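Local coordinates for protein 3-phytase (Klebsiella pneumoniae, PDB 2WNH) that probably removes phosphate from phytate as a 3-phytase of the histidine acid phosphatase family, at residues 92-97 against 127-132; 98-103 against 288-293. The protein carries 3 engineered substitutions. All blocks are in the same frame, centred on the assembly; numbering follows the deposited sequence.

Contact 1 (92-97 against 127-132); sequences YVRASP and ADPLFQ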
ATOM      1  N   TYR B  92       6.327 -17.257  18.815  1.00 14.41           N
ATOM      2  CA  TYR B  92       6.555 -16.938  20.227  1.00 15.39           C
ATOM      3  C   TYR B  92       7.937 -16.340  20.314  1.00 14.49           C
ATOM      4  O   TYR B  92       8.909 -16.956  19.855  1.00 14.56           O
ATOM      5  CB  TYR B  92       6.437 -18.171  21.150  1.00 15.13           C
ATOM      6  CG  TYR B  92       6.549 -17.819  22.617  1.00 15.25           C
ATOM      7  CD1 TYR B  92       5.457 -17.295  23.318  1.00 16.61           C
ATOM      8  CD2 TYR B  92       7.757 -17.982  23.307  1.00 14.67           C
ATOM      9  CE1 TYR B  92       5.570 -16.947  24.677  1.00 19.13           C
ATOM     10  CE2 TYR B  92       7.864 -17.651  24.656  1.00 18.67           C
ATOM     11  CZ  TYR B  92       6.777 -17.135  25.328  1.00 18.72           C
ATOM     12  OH  TYR B  92       6.928 -16.791  26.668  1.00 19.25           O
ATOM     13  N   VAL B  93       8.012 -15.136  20.882  1.00 14.54           N
ATOM     14  CA  VAL B  93       9.298 -14.427  20.997  1.00 15.34           C
ATOM     15  C   VAL B  93       9.720 -14.321  22.446  1.00 15.15           C
ATOM     16  O   VAL B  93       8.995 -13.759  23.283  1.00 15.55           O
ATOM     17  CB  VAL B  93       9.227 -13.010  20.367  1.00 15.05           C
ATOM     18  CG1 VAL B  93      10.593 -12.342  20.430  1.00 15.67           C
ATOM     19  CG2 VAL B  93       8.730 -13.090  18.902  1.00 14.97           C
ATOM     20  N   ARG B  94      10.900 -14.873  22.746  1.00 14.95           N
ATOM     21  CA  ARG B  94      11.467 -14.805  24.090  1.00 14.58           C
ATOM     22  C   ARG B  94      12.840 -14.107  24.029  1.00 14.65           C
ATOM     23  O   ARG B  94      13.771 -14.595  23.393  1.00 15.04           O
ATOM     24  CB  ARG B  94      11.590 -16.221  24.677  1.00 14.48           C
ATOM     25  CG  ARG B  94      12.196 -16.219  26.090  1.00 15.15           C
ATOM     26  CD  ARG B  94      11.851 -17.488  26.839  1.00 16.65           C
ATOM     27  NE  ARG B  94      12.656 -17.647  28.056  1.00 16.66           N
ATOM     28  CZ  ARG B  94      12.416 -18.595  28.947  1.00 17.95           C
ATOM     29  NH1 ARG B  94      11.365 -19.405  28.765  1.00 17.15           N
ATOM     30  NH2 ARG B  94      13.204 -18.734  30.014  1.00 16.33           N
ATOM     31  N   ALA B  95      12.913 -12.935  24.648  1.00 15.05           N
ATOM     32  CA  ALA B  95      14.119 -12.113  24.671  1.00 15.19           C
ATOM     33  C   ALA B  95      14.772 -12.136  26.039  1.00 15.69           C
ATOM     34  O   ALA B  95      14.090 -12.102  27.069  1.00 15.13           O
ATOM     35  CB  ALA B  95      13.794 -10.676  24.290  1.00 14.85           C
ATOM     36  N   SER B  96      16.106 -12.131  26.041  1.00 15.58           N
ATOM     37  CA  SER B  96      16.873 -11.826  27.250  1.00 15.83           C
ATOM     38  C   SER B  96      16.378 -10.469  27.826  1.00 15.92           C
ATOM     39  O   SER B  96      16.020  -9.557  27.051  1.00 15.44           O
ATOM     40  CB  SER B  96      18.359 -11.780  26.887  1.00 16.46           C
ATOM     41  OG  SER B  96      19.079 -11.126  27.905  1.00 21.13           O
ATOM     42  N   PRO B  97      16.296 -10.338  29.179  1.00 15.96           N
ATOM     43  CA  PRO B  97      15.628  -9.151  29.732  1.00 17.49           C
ATOM     44  C   PRO B  97      16.360  -7.815  29.595  1.00 17.15           C
ATOM     45  O   PRO B  97      15.769  -6.779  29.945  1.00 19.06           O
ATOM     46  CB  PRO B  97      15.402  -9.521  31.222  1.00 18.26           C
ATOM     47  CG  PRO B  97      16.450 -10.518  31.530  1.00 17.70           C
ATOM     48  CD  PRO B  97      16.700 -11.294  30.235  1.00 17.40           C
ATOM     49  N   ALA B 127      17.311 -12.020  35.229  1.00 30.29           N
ATOM     50  CA  ALA B 127      17.974 -13.264  34.858  1.00 27.60           C
ATOM     51  C   ALA B 127      17.017 -14.306  34.276  1.00 25.71           C
ATOM     52  O   ALA B 127      16.040 -14.712  34.923  1.00 26.16           O
ATOM     53  CB  ALA B 127      18.746 -13.849  36.064  1.00 28.05           C
ATOM     54  N   ASP B 128      17.322 -14.746  33.058  1.00 22.62           N
ATOM     55  CA  ASP B 128      16.560 -15.767  32.358  1.00 20.42           C
ATOM     56  C   ASP B 128      17.455 -16.997  32.324  1.00 18.89           C
ATOM     57  O   ASP B 128      18.586 -16.892  31.900  1.00 18.12           O
ATOM     58  CB  ASP B 128      16.243 -15.272  30.935  1.00 18.33           C
ATOM     59  CG  ASP B 128      15.438 -16.271  30.102  1.00 19.27           C
ATOM     60  OD1 ASP B 128      15.684 -17.500  30.167  1.00 18.79           O
ATOM     61  OD2 ASP B 128      14.564 -15.795  29.339  1.00 17.06           O
ATOM     62  N   PRO B 129      16.954 -18.166  32.775  1.00 20.05           N
ATOM     63  CA  PRO B 129      17.808 -19.365  32.867  1.00 19.85           C
ATOM     64  C   PRO B 129      18.311 -19.944  31.529  1.00 18.31           C
ATOM     65  O   PRO B 129      19.203 -20.783  31.521  1.00 19.77           O
ATOM     66  CB  PRO B 129      16.905 -20.381  33.578  1.00 20.94           C
ATOM     67  CG  PRO B 129      15.526 -19.964  33.220  1.00 20.74           C
ATOM     68  CD  PRO B 129      15.568 -18.456  33.202  1.00 20.17           C
ATOM     69  N   LEU B 130      17.769 -19.484  30.402  1.00 17.22           N
ATOM     70  CA  LEU B 130      18.318 -19.860  29.106  1.00 15.48           C
ATOM     71  C   LEU B 130      19.541 -19.026  28.737  1.00 17.17           C
ATOM     72  O   LEU B 130      20.370 -19.472  27.957  1.00 17.30           O
ATOM     73  CB  LEU B 130      17.272 -19.637  28.017  1.00 16.72           C
ATOM     74  CG  LEU B 130      16.055 -20.558  27.981  1.00 17.50           C
ATOM     75  CD1 LEU B 130      15.060 -19.982  26.972  1.00 20.76           C
ATOM     76  CD2 LEU B 130      16.475 -21.998  27.605  1.00 20.01           C
ATOM     77  N   PHE B 131      19.625 -17.817  29.291  1.00 17.78           N
ATOM     78  CA  PHE B 131      20.588 -16.817  28.833  1.00 18.44           C
ATOM     79  C   PHE B 131      21.627 -16.358  29.876  1.00 19.94           C
ATOM     80  O   PHE B 131      22.820 -16.361  29.596  1.00 20.97           O
ATOM     81  CB  PHE B 131      19.842 -15.599  28.270  1.00 18.19           C
ATOM     82  CG  PHE B 131      18.791 -15.940  27.233  1.00 16.58           C
ATOM     83  CD1 PHE B 131      19.093 -16.713  26.112  1.00 18.16           C
ATOM     84  CD2 PHE B 131      17.494 -15.441  27.374  1.00 18.68           C
ATOM     85  CE1 PHE B 131      18.104 -17.007  25.160  1.00 20.42           C
ATOM     86  CE2 PHE B 131      16.520 -15.703  26.414  1.00 18.34           C
ATOM     87  CZ  PHE B 131      16.814 -16.495  25.324  1.00 17.97           C
ATOM     88  N   GLN B 132      21.157 -15.955  31.057  1.00 21.07           N
ATOM     89  CA  GLN B 132      22.024 -15.534  32.171  1.00 20.42           C
ATOM     90  C   GLN B 132      22.372 -16.776  32.980  1.00 21.19           C
ATOM     91  O   GLN B 132      22.048 -16.881  34.165  1.00 23.35           O
ATOM     92  CB  GLN B 132      21.302 -14.498  33.045  1.00 20.40           C
ATOM     93  CG  GLN B 132      21.249 -13.098  32.424  1.00 22.28           C
ATOM     94  CD  GLN B 132      20.285 -12.987  31.238  1.00 23.10           C
ATOM     95  OE1 GLN B 132      19.149 -13.448  31.318  1.00 20.91           O
ATOM     96  NE2 GLN B 132      20.745 -12.380  30.131  1.00 23.12           N
TER
HETATM   97  O   HOH W   1      13.912 -13.290  29.484  1.00 16.62           O

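Contact 2 (98-103 against 288-293); sequences LQRTRA and VAHDTN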
ATOM      1  N   LEU B  98      17.581  -7.809  29.065  1.00 17.49           N
ATOM      2  CA  LEU B  98      18.313  -6.547  28.860  1.00 17.38           C
ATOM      3  C   LEU B  98      17.556  -5.704  27.826  1.00 18.64           C
ATOM      4  O   LEU B  98      16.859  -6.250  26.951  1.00 17.62           O
ATOM      5  CB  LEU B  98      19.758  -6.787  28.388  1.00 19.41           C
ATOM      6  CG  LEU B  98      20.785  -7.173  29.461  1.00 20.56           C
ATOM      7  CD1 LEU B  98      20.602  -8.621  29.845  1.00 22.02           C
ATOM      8  CD2 LEU B  98      22.196  -6.955  28.967  1.00 23.36           C
ATOM      9  N   GLN B  99      17.659  -4.385  27.959  1.00 18.53           N
ATOM     10  CA  GLN B  99      17.042  -3.467  26.995  1.00 17.53           C
ATOM     11  C   GLN B  99      17.437  -3.837  25.547  1.00 16.93           C
ATOM     12  O   GLN B  99      16.574  -3.864  24.663  1.00 15.12           O
ATOM     13  CB  GLN B  99      17.458  -2.016  27.295  1.00 18.75           C
ATOM     14  CG  GLN B  99      16.631  -0.943  26.553  1.00 20.12           C
ATOM     15  CD  GLN B  99      17.134  -0.660  25.130  1.00 20.35           C
ATOM     16  OE1 GLN B  99      18.200  -1.123  24.716  1.00 19.33           O
ATOM     17  NE2 GLN B  99      16.345   0.086  24.370  1.00 19.79           N
ATOM     18  N   ARG B 100      18.724  -4.087  25.319  1.00 15.18           N
ATOM     19  CA  ARG B 100      19.241  -4.274  23.935  1.00 14.44           C
ATOM     20  C   ARG B 100      18.594  -5.476  23.234  1.00 16.06           C
ATOM     21  O   ARG B 100      18.334  -5.436  22.034  1.00 13.87           O
ATOM     22  CB  ARG B 100      20.791  -4.306  23.847  1.00 16.40           C
ATOM     23  CG  ARG B 100      21.494  -5.377  24.663  1.00 15.89           C
ATOM     24  CD  ARG B 100      22.985  -5.268  24.413  1.00 18.09           C
ATOM     25  NE  ARG B 100      23.762  -6.113  25.324  1.00 18.96           N
ATOM     26  CZ  ARG B 100      24.289  -5.684  26.470  1.00 23.08           C
ATOM     27  NH1 ARG B 100      24.103  -4.439  26.877  1.00 20.03           N
ATOM     28  NH2 ARG B 100      24.965  -6.519  27.236  1.00 22.20           N
ATOM     29  N   THR B 101      18.347  -6.526  24.001  1.00 14.01           N
ATOM     30  CA  THR B 101      17.730  -7.750  23.486  1.00 14.94           C
ATOM     31  C   THR B 101      16.206  -7.608  23.382  1.00 13.92           C
ATOM     32  O   THR B 101      15.627  -8.066  22.408  1.00 13.84           O
ATOM     33  CB  THR B 101      18.125  -8.977  24.350  1.00 14.60           C
ATOM     34  OG1 THR B 101      18.095  -8.586  25.730  1.00 15.91           O
ATOM     35  CG2 THR B 101      19.516  -9.413  24.024  1.00 15.59           C
ATOM     36  N   ARG B 102      15.550  -6.979  24.360  1.00 13.24           N
ATOM     37  CA  ARG B 102      14.113  -6.683  24.225  1.00 13.13           C
ATOM     38  C   ARG B 102      13.855  -5.828  22.971  1.00 13.69           C
ATOM     39  O   ARG B 102      12.955  -6.129  22.170  1.00 14.22           O
ATOM     40  CB  ARG B 102      13.565  -6.002  25.483  1.00 15.22           C
ATOM     41  CG  ARG B 102      13.487  -6.972  26.674  1.00 15.63           C
ATOM     42  CD  ARG B 102      12.871  -6.270  27.884  1.00 22.33           C
ATOM     43  NE  ARG B 102      13.729  -5.242  28.453  1.00 26.66           N
ATOM     44  CZ  ARG B 102      13.389  -3.960  28.614  1.00 31.30           C
ATOM     45  NH1 ARG B 102      12.188  -3.520  28.245  1.00 31.76           N
ATOM     46  NH2 ARG B 102      14.265  -3.111  29.151  1.00 33.70           N
ATOM     47  N   ALA B 103      14.659  -4.780  22.779  1.00 13.92           N
ATOM     48  CA  ALA B 103      14.386  -3.865  21.667  1.00 14.82           C
ATOM     49  C   ALA B 103      14.677  -4.565  20.324  1.00 14.71           C
ATOM     50  O   ALA B 103      13.968  -4.344  19.343  1.00 15.21           O
ATOM     51  CB  ALA B 103      15.203  -2.592  21.809  1.00 14.20           C
ATOM     52  N   VAL B 288      16.095 -14.192  21.536  1.00 15.48           N
ATOM     53  CA  VAL B 288      16.975 -13.070  21.272  1.00 14.40           C
ATOM     54  C   VAL B 288      17.879 -12.874  22.494  1.00 14.61           C
ATOM     55  O   VAL B 288      17.396 -12.596  23.602  1.00 15.47           O
ATOM     56  CB  VAL B 288      16.169 -11.795  20.904  1.00 15.04           C
ATOM     57  CG1 VAL B 288      17.114 -10.654  20.522  1.00 16.50           C
ATOM     58  CG2 VAL B 288      15.206 -12.092  19.701  1.00 13.55           C
ATOM     59  N   ALA B 289      19.178 -13.008  22.258  1.00 15.73           N
ATOM     60  CA  ALA B 289      20.165 -12.960  23.340  1.00 15.77           C
ATOM     61  C   ALA B 289      21.490 -12.360  22.858  1.00 16.44           C
ATOM     62  O   ALA B 289      21.508 -11.379  22.109  1.00 15.66           O
ATOM     63  CB  ALA B 289      20.353 -14.356  23.964  1.00 16.58           C
ATOM     64  N   HIS B 290      22.595 -12.961  23.271  1.00 17.02           N
ATOM     65  CA  HIS B 290      23.906 -12.310  23.172  1.00 18.03           C
ATOM     66  C   HIS B 290      24.858 -13.172  22.359  1.00 18.36           C
ATOM     67  O   HIS B 290      24.623 -14.370  22.158  1.00 17.92           O
ATOM     68  CB  HIS B 290      24.434 -11.986  24.592  1.00 17.78           C
ATOM     69  CG  HIS B 290      23.402 -11.338  25.468  1.00 22.60           C
ATOM     70  ND1 HIS B 290      23.289  -9.968  25.611  1.00 25.87           N
ATOM     71  CD2 HIS B 290      22.388 -11.874  26.194  1.00 25.76           C
ATOM     72  CE1 HIS B 290      22.269  -9.692  26.407  1.00 26.46           C
ATOM     73  NE2 HIS B 290      21.707 -10.832  26.776  1.00 28.65           N
ATOM     74  N   ASP B 291      25.928 -12.557  21.862  1.00 18.86           N
ATOM     75  CA  ASP B 291      26.913 -13.287  21.086  1.00 19.71           C
ATOM     76  C   ASP B 291      27.521 -14.412  21.919  1.00 18.56           C
ATOM     77  O   ASP B 291      27.817 -15.468  21.391  1.00 17.38           O
ATOM     78  CB  ASP B 291      27.997 -12.361  20.504  1.00 20.88           C
ATOM     79  CG  ASP B 291      28.592 -11.378  21.527  1.00 26.77           C
ATOM     80  OD1 ASP B 291      28.349 -11.466  22.756  1.00 26.85           O
ATOM     81  OD2 ASP B 291      29.340 -10.498  21.072  1.00 25.48           O
ATOM     82  N   THR B 292      27.676 -14.175  23.222  1.00 18.19           N
ATOM     83  CA  THR B 292      28.134 -15.205  24.165  1.00 19.32           C
ATOM     84  C   THR B 292      27.319 -16.512  24.045  1.00 18.78           C
ATOM     85  O   THR B 292      27.864 -17.624  23.958  1.00 18.04           O
ATOM     86  CB  THR B 292      28.024 -14.645  25.595  1.00 19.95           C
ATOM     87  OG1 THR B 292      28.881 -13.498  25.698  1.00 24.73           O
ATOM     88  CG2 THR B 292      28.484 -15.684  26.631  1.00 23.72           C
ATOM     89  N   ASN B 293      25.996 -16.360  24.041  1.00 17.59           N
ATOM     90  CA  ASN B 293      25.091 -17.496  23.947  1.00 17.53           C
ATOM     91  C   ASN B 293      25.219 -18.223  22.609  1.00 16.42           C
ATOM     92  O   ASN B 293      25.288 -19.460  22.563  1.00 16.03           O
ATOM     93  CB  ASN B 293      23.646 -17.034  24.169  1.00 17.16           C
ATOM     94  CG  ASN B 293      23.465 -16.282  25.469  1.00 19.23           C
ATOM     95  OD1 ASN B 293      23.345 -15.060  25.475  1.00 19.53           O
ATOM     96  ND2 ASN B 293      23.492 -17.003  26.583  1.00 18.99           N
TER
HETATM   97  O   HOH W   2      25.419  -8.377  24.908  1.00 36.44           O

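Contact 1 (92-97 against 127-132)
R94 reaches from the end of strand 91-95 and meets D128 side-on. NE donates to OD2 at 3.0 Å, and NH2 of R94 donates to OD1 of D128 at 2.8 Å. Both oxygens lie near the guanidinium plane. The carboxylate is twisted from that plane by 44°. OD2 uses its syn lone pair for NE; OD1 is met by NH2 from above the carboxylate plane. The R94 chain is extended from CG to NE, with CG opposite the backbone N (chi1 179°), which carries the charged group to the loop. CD1 of L130 lies over one guanidinium face, toward its rim, 3.5 Å from R94 NE. Beyond the contact, NH1 of R94 bonds the carbonyls of A401 and M402, so all three nitrogens of this buried group are engaged.

D128 is fixed from its own side as well. The L130 N-H reaches OD1 of D128 at 2.9 Å, from the carboxylate face opposite R94 NH2. A water donates to both OD2 of D128 and O of A95, bridging the salt bridge to the strand end.

F131 sets its CD2 3.8 Å from CB of S96. CB of L130 sits over the centre of one face of the F131 ring. Q132 is bent at chi2 (72°), and the two ends of its amide serve different partners. NE2 donates to OG of S96 at 3.1 Å. OE1 of Q132 takes the N-H of D128 on a lone pair, 2.8 Å away, and also touches CD of P97. S96 OG is also held by H290 NE2, its strongest polar partner. The bond from L130 N to D128 OD1 makes an Asx turn, which presents D128; the salt bridge then ties this loop to strand 91-95 of the sheet in this histidine phosphatase fold.

Contact 2 (98-103 against 288-293)
A water is held between the two segments, 2.8 Å from NE of R100, which donates to it, and 2.7 Å from ND1 of H290. H290 and D291 match the HD motif of histidine acid phosphatases, so this is probably part of the active-site pocket. H290 is the N-cap residue of helix 291-301, and its backbone N donates to OD1 of N293 at 3.1 Å. At the other end of the imidazole, NE2 is bonded to OG of S96.

The R100 guanidinium stands nearly upright to the imidazole, the two planes 83° apart. NE lies at the ring edge, near its plane. CG of R100 sits between the backbone N and C (chi1 58°), and the chain then runs extended to NE. NH1 of R100 bonds the carbonyl of G54.

From strand 284-289, CG1 of V288 packs 3.5 Å from O of T101. L98 adds CD2 beside the ring, 3.7 Å from CE1 of H290. T101 turns its hydroxyl to O of S96, leaving its methyl for the histidine. That methyl, CG2, makes a CH-pi contact over one imidazole face, 4.0 Å from the H290 ring centroid.

In the fold
The two contacts share elements: strands 91-95 and 284-289 are parallel neighbours in the sheet, and helix 99-112 directly follows the first of them. Their centres lie 8 Å apart. S96 joins them, its N probably bonded to O of V288 at 2.8 Å, and F131 packs on A289. Contact 1 is buried, though farther from the chain centre (about 14 Å against 9 Å, between centres). Its chemistry is a paired charge held by a folded loop. Contact 2 is partly buried and has no direct hydrogen bond across its segments; it works through a water, a methyl over a ring and hydrocarbon packing. A neighbouring subunit also reaches helix 99-112, where O of T50 of that subunit accepts from NE2 of Q99, whereas no other chain touches contact 1.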